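Local structure of nucleotidyl transferase (Methanothermobacter thermautotrophicus, 6PLJ) at residues 65-70 against 96-101; 116-121 against 179-184. The protein probably acts as a nucleotidyltransferase of the MobA-like type and may take part in pseudomurein cell-wall synthesis. All blocks are in the same frame, centred on the assembly; numbering follows the deposited sequence.

Contact 1 (65-70 against 96-101); sequences ATVKAV and MDVRVV
Val67, on helix 62-72, packs against Met96 and Val98 in an apolar contact at the edge of the Rossmann-like alpha/beta sheet of this MobA-like domain. Segment 96-101 carries Met96 and Val98 and runs on along strand 99-102, the outermost strand at this side of the sheet within the chain. Helix 62-72 packs on one face of the sheet, and Val70, about one turn after Val67, rests on strands 77-82 and 25-31. Asp97, between the two apolar residues, is the centre of an inverse gamma turn, and both its neighbours direct their CB toward the helix. The Met96 chain runs extended as far as SD and then bends, with chi3 at 84°. That bend turns the methyl onto the helix backbone, where Met96 CE comes 3.8 Å from Lys68 N. The same CE lies 3.7 Å from Val67 CG1, and Met96 SD lies 4.0 Å from Val67 CG1. Met96 and Val67 thus pass alongside each other, pointing in opposite directions. Val67 holds CG1 anti to its own N, chi1 169°, which also carries this branch to Val98. Val98 in turn rests on Val80 of the adjacent strand. The methyls of the two valines meet tightly, Val67 CG1 lying 3.5 Å from Val98 CG1.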
loop_
_atom_site.group_PDB
_atom_site.type_symbol
_atom_site.label_atom_id
_atom_site.label_comp_id
_atom_site.label_asym_id
_atom_site.label_seq_id
_atom_site.Cartn_x
_atom_site.Cartn_y
_atom_site.Cartn_z
ATOM N N ALA A 65 0.152 10.488 5.624
ATOM C CA ALA A 65 1.475 9.947 5.929
ATOM C C ALA A 65 1.946 8.948 4.879
ATOM O O ALA A 65 3.087 8.996 4.420
ATOM C CB ALA A 65 1.493 9.328 7.306
ATOM N N THR A 66 1.062 8.041 4.488
ATOM C CA THR A 66 1.402 7.060 3.465
ATOM C C THR A 66 1.751 7.732 2.145
ATOM O O THR A 66 2.758 7.403 1.535
ATOM C CB THR A 66 0.257 6.079 3.235
ATOM O OG1 THR A 66 0.031 5.367 4.450
ATOM C CG2 THR A 66 0.570 5.102 2.125
ATOM N N VAL A 67 0.910 8.655 1.712
ATOM C CA VAL A 67 1.112 9.328 0.430
ATOM C C VAL A 67 2.413 10.137 0.453
ATOM O O VAL A 67 3.182 10.092 -0.507
ATOM C CB VAL A 67 -0.096 10.203 0.061
ATOM C CG1 VAL A 67 0.215 11.112 -1.124
ATOM C CG2 VAL A 67 -1.302 9.310 -0.234
ATOM N N LYS A 68 2.672 10.831 1.557
ATOM C CA LYS A 68 3.908 11.584 1.675
ATOM C C LYS A 68 5.131 10.688 1.506
ATOM O O LYS A 68 6.081 11.053 0.819
ATOM C CB LYS A 68 3.978 12.296 3.022
ATOM C CG LYS A 68 5.231 13.114 3.251
ATOM C CD LYS A 68 5.377 14.203 2.213
ATOM C CE LYS A 68 6.661 14.978 2.407
ATOM N NZ LYS A 68 6.662 16.162 1.531
ATOM N N ALA A 69 5.112 9.510 2.124
ATOM C CA ALA A 69 6.229 8.564 1.975
ATOM C C ALA A 69 6.433 8.114 0.531
ATOM O O ALA A 69 7.564 8.040 0.040
ATOM C CB ALA A 69 6.047 7.379 2.893
ATOM N N VAL A 70 5.324 7.831 -0.148
ATOM C CA VAL A 70 5.351 7.411 -1.543
ATOM C C VAL A 70 5.921 8.528 -2.439
ATOM O O VAL A 70 6.797 8.291 -3.278
ATOM C CB VAL A 70 3.930 7.000 -1.974
ATOM C CG1 VAL A 70 3.808 6.858 -3.461
ATOM C CG2 VAL A 70 3.531 5.705 -1.262
ATOM N N MET A 96 -2.564 17.673 -1.541
ATOM C CA MET A 96 -1.420 16.873 -1.969
ATOM C C MET A 96 -1.433 16.634 -3.463
ATOM O O MET A 96 -2.475 16.658 -4.116
ATOM C CB MET A 96 -1.394 15.542 -1.213
ATOM C CG MET A 96 -1.311 15.726 0.289
ATOM S SD MET A 96 -0.986 14.182 1.137
ATOM C CE MET A 96 0.790 14.056 1.035
ATOM N N ASP A 97 -0.246 16.394 -4.008
ATOM C CA ASP A 97 -0.083 16.261 -5.449
ATOM C C ASP A 97 -0.344 14.816 -5.857
ATOM O O ASP A 97 0.578 14.044 -6.091
ATOM C CB ASP A 97 1.312 16.739 -5.855
ATOM C CG ASP A 97 1.523 16.746 -7.359
ATOM O OD1 ASP A 97 0.557 16.793 -8.133
ATOM O OD2 ASP A 97 2.692 16.677 -7.765
ATOM N N VAL A 98 -1.616 14.457 -5.884
ATOM C CA VAL A 98 -2.049 13.104 -6.249
ATOM C C VAL A 98 -3.169 13.148 -7.262
ATOM O O VAL A 98 -3.879 14.149 -7.368
ATOM C CB VAL A 98 -2.549 12.295 -5.033
ATOM C CG1 VAL A 98 -1.416 12.054 -4.061
ATOM C CG2 VAL A 98 -3.711 12.972 -4.323
ATOM N N ARG A 99 -3.332 12.041 -7.973
ATOM C CA ARG A 99 -4.412 11.828 -8.909
ATOM C C ARG A 99 -5.338 10.812 -8.268
ATOM O O ARG A 99 -4.950 9.667 -8.053
ATOM C CB ARG A 99 -3.844 11.316 -10.236
ATOM C CG ARG A 99 -4.863 10.836 -11.249
ATOM C CD ARG A 99 -4.204 10.494 -12.574
ATOM N NE ARG A 99 -3.574 11.650 -13.189
ATOM C CZ ARG A 99 -4.187 12.540 -13.979
ATOM N NH1 ARG A 99 -5.474 12.413 -14.316
ATOM N NH2 ARG A 99 -3.485 13.549 -14.476
ATOM N N VAL A 100 -6.544 11.255 -7.937
ATOM C CA VAL A 100 -7.516 10.410 -7.258
ATOM C C VAL A 100 -8.442 9.748 -8.261
ATOM O O VAL A 100 -9.005 10.420 -9.138
ATOM C CB VAL A 100 -8.361 11.227 -6.270
ATOM C CG1 VAL A 100 -9.455 10.362 -5.659
ATOM C CG2 VAL A 100 -7.473 11.819 -5.181
ATOM N N VAL A 101 -8.608 8.436 -8.122
ATOM C CA VAL A 101 -9.620 7.694 -8.866
ATOM C C VAL A 101 -10.461 6.934 -7.872
ATOM O O VAL A 101 -9.946 6.334 -6.940
ATOM C CB VAL A 101 -9.051 6.753 -9.949
ATOM C CG1 VAL A 101 -8.388 7.587 -11.040
ATOM C CG2 VAL A 101 -8.083 5.728 -9.395
#

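Contact 2 (116-121 against 179-184)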
loop_
_atom_site.group_PDB
_atom_site.type_symbol
_atom_site.label_atom_id
_atom_site.label_comp_id
_atom_site.label_asym_id
_atom_site.label_seq_id
_atom_site.Cartn_x
_atom_site.Cartn_y
_atom_site.Cartn_z
ATOM N N ARG A 116 -7.712 -0.718 -10.644
ATOM C CA ARG A 116 -8.279 0.591 -11.043
ATOM C C ARG A 116 -7.168 1.656 -11.065
ATOM O O ARG A 116 -7.192 2.482 -11.882
ATOM C CB ARG A 116 -9.375 0.990 -10.054
ATOM C CG ARG A 116 -9.960 2.351 -10.356
ATOM C CD ARG A 116 -10.880 2.308 -11.548
ATOM N NE ARG A 116 -11.941 3.301 -11.451
ATOM C CZ ARG A 116 -11.946 4.520 -11.970
ATOM N NH1 ARG A 116 -10.940 4.968 -12.693
ATOM N NH2 ARG A 116 -12.997 5.297 -11.773
ATOM N N GLY A 117 -6.307 1.634 -10.071
ATOM C CA GLY A 117 -5.181 2.558 -9.994
ATOM C C GLY A 117 -4.181 2.362 -11.115
ATOM O O GLY A 117 -3.708 3.337 -11.730
ATOM N N VAL A 118 -3.850 1.098 -11.391
ATOM C CA VAL A 118 -2.917 0.787 -12.476
ATOM C C VAL A 118 -3.513 1.260 -13.804
ATOM O O VAL A 118 -2.790 1.816 -14.632
ATOM C CB VAL A 118 -2.535 -0.714 -12.503
ATOM C CG1 VAL A 118 -1.650 -1.027 -13.689
ATOM C CG2 VAL A 118 -1.806 -1.112 -11.240
ATOM N N ARG A 119 -4.822 1.089 -13.993
ATOM C CA ARG A 119 -5.501 1.616 -15.189
ATOM C C ARG A 119 -5.338 3.126 -15.397
ATOM O O ARG A 119 -5.268 3.597 -16.536
ATOM C CB ARG A 119 -6.997 1.251 -15.162
ATOM C CG ARG A 119 -7.303 -0.169 -15.585
ATOM C CD ARG A 119 -8.801 -0.452 -15.561
ATOM N NE ARG A 119 -9.561 0.531 -16.335
ATOM C CZ ARG A 119 -10.592 1.266 -15.905
ATOM N NH1 ARG A 119 -11.083 1.149 -14.662
ATOM N NH2 ARG A 119 -11.165 2.133 -16.745
ATOM N N ALA A 120 -5.258 3.874 -14.306
ATOM C CA ALA A 120 -5.081 5.309 -14.326
ATOM C C ALA A 120 -3.620 5.736 -14.410
ATOM O O ALA A 120 -3.356 6.915 -14.569
ATOM C CB ALA A 120 -5.705 5.927 -13.083
ATOM N N ALA A 121 -2.682 4.808 -14.257
ATOM C CA ALA A 121 -1.260 5.150 -14.157
ATOM C C ALA A 121 -0.628 5.213 -15.527
ATOM O O ALA A 121 -0.900 4.384 -16.389
ATOM C CB ALA A 121 -0.533 4.114 -13.317
ATOM N N ASP A 179 2.487 -4.102 -17.203
ATOM C CA ASP A 179 1.861 -5.157 -18.010
ATOM C C ASP A 179 1.661 -6.409 -17.159
ATOM O O ASP A 179 0.625 -7.055 -17.258
ATOM C CB ASP A 179 2.712 -5.569 -19.212
ATOM C CG ASP A 179 2.713 -4.571 -20.334
ATOM O OD1 ASP A 179 1.869 -3.651 -20.368
ATOM O OD2 ASP A 179 3.579 -4.751 -21.235
ATOM N N LEU A 180 2.655 -6.755 -16.340
ATOM C CA LEU A 180 2.548 -7.932 -15.474
ATOM C C LEU A 180 1.399 -7.747 -14.490
ATOM O O LEU A 180 0.605 -8.670 -14.261
ATOM C CB LEU A 180 3.863 -8.183 -14.742
ATOM C CG LEU A 180 3.888 -9.415 -13.822
ATOM C CD1 LEU A 180 5.261 -10.061 -13.828
ATOM C CD2 LEU A 180 3.452 -9.096 -12.399
ATOM N N LEU A 181 1.297 -6.573 -13.881
ATOM C CA LEU A 181 0.152 -6.324 -12.989
ATOM C C LEU A 181 -1.198 -6.383 -13.705
ATOM O O LEU A 181 -2.184 -6.866 -13.144
ATOM C CB LEU A 181 0.301 -5.002 -12.241
ATOM C CG LEU A 181 1.430 -5.003 -11.216
ATOM C CD1 LEU A 181 1.714 -3.591 -10.732
ATOM C CD2 LEU A 181 1.086 -5.917 -10.047
ATOM N N ARG A 182 -1.259 -5.884 -14.936
ATOM C CA ARG A 182 -2.502 -5.946 -15.693
ATOM C C ARG A 182 -2.894 -7.386 -16.013
ATOM O O ARG A 182 -4.072 -7.673 -16.142
ATOM C CB ARG A 182 -2.412 -5.112 -16.978
ATOM C CG ARG A 182 -2.377 -3.608 -16.768
ATOM C CD ARG A 182 -3.612 -3.056 -16.077
ATOM N NE ARG A 182 -4.857 -3.194 -16.834
ATOM C CZ ARG A 182 -5.413 -2.256 -17.608
ATOM N NH1 ARG A 182 -6.559 -2.511 -18.216
ATOM N NH2 ARG A 182 -4.848 -1.067 -17.779
ATOM N N ASP A 183 -1.924 -8.288 -16.125
ATOM C CA ASP A 183 -2.228 -9.720 -16.328
ATOM C C ASP A 183 -2.606 -10.454 -15.037
ATOM O O ASP A 183 -3.465 -11.336 -15.071
ATOM C CB ASP A 183 -1.060 -10.422 -17.023
ATOM C CG ASP A 183 -0.896 -9.987 -18.483
ATOM O OD1 ASP A 183 -1.866 -9.472 -19.079
ATOM O OD2 ASP A 183 0.202 -10.192 -19.027
ATOM N N TYR A 184 -1.989 -10.102 -13.911
ATOM C CA TYR A 184 -2.261 -10.799 -12.632
ATOM C C TYR A 184 -3.385 -10.203 -11.799
ATOM O O TYR A 184 -4.177 -10.952 -11.243
ATOM C CB TYR A 184 -0.989 -10.913 -11.784
ATOM C CG TYR A 184 -0.155 -12.091 -12.172
ATOM C CD1 TYR A 184 -0.472 -13.369 -11.704
ATOM C CD2 TYR A 184 0.936 -11.950 -13.020
ATOM C CE1 TYR A 184 0.286 -14.475 -12.066
ATOM C CE2 TYR A 184 1.706 -13.051 -13.384
ATOM C CZ TYR A 184 1.371 -14.304 -12.910
ATOM O OH TYR A 184 2.132 -15.387 -13.282
HETATM O O HOH W 1 -2.126 0.111 -17.005
HETATM O O HOH W 2 -5.434 1.456 -18.817
#
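Apolar packing between Val118 and Leu181 forms the inner side of this helix-helix contact, next to the sheet. Val118 CG2 lies 4.3 Å from Leu181 CD1, and both side chains also touch Ile126 of strand 125-130. The other branch, Val118 CG1, meets the aliphatic part of Arg182, with CD at 3.7 Å. These two side chains run past each other in opposite directions.

Farther out, two arginines meet. Arg182 bends at chi2 and chi3, both near -60°, and its end swings toward the other helix. Arg119 CG then sits over one face of the guanidinium, displaced toward its rim and 3.4 Å from Arg182 NH2. The two guanidinium planes are 80° apart, so they do not stack.

Water supplies the polar link. Two waters lie at the edge of the Arg182 guanidinium and in its plane. Both accept from NH2: water 1 donates to Val118 O, and water 2, 2.8 Å from Arg182 NH2, donates to Arg119 O. The arginine is thereby joined to the C-terminal end of helix 110-120.

The axes of the short segments 116-120 and 179-184 come within 10.3 Å, with 145° between their N-to-C directions. They form a roughly antiparallel pair of neighbouring helices covering the same sheet face in an alpha/beta fold.

From the N terminus, strand 25-31 leads by way of helix 36-44 to helix 62-72, where contact 1 opens. Its loop runs through strand 77-82 and helix 86-92 before closing at 96-101. Helix 110-120 follows strand 99-102 and opens contact 2. A longer loop, through strands 125-130 and 152-157, closes at helix 178-184. The contacts are in series, neither nested nor crossed. Contact 1 ties a helix to the sheet edge; contact 2 pairs two helices over strand 125-130. Their centres are about 18 Å apart, yet they touch directly: Val101 CG1 packs 3.8 Å from Ala120 CB, where strand 99-102 meets helix 110-120.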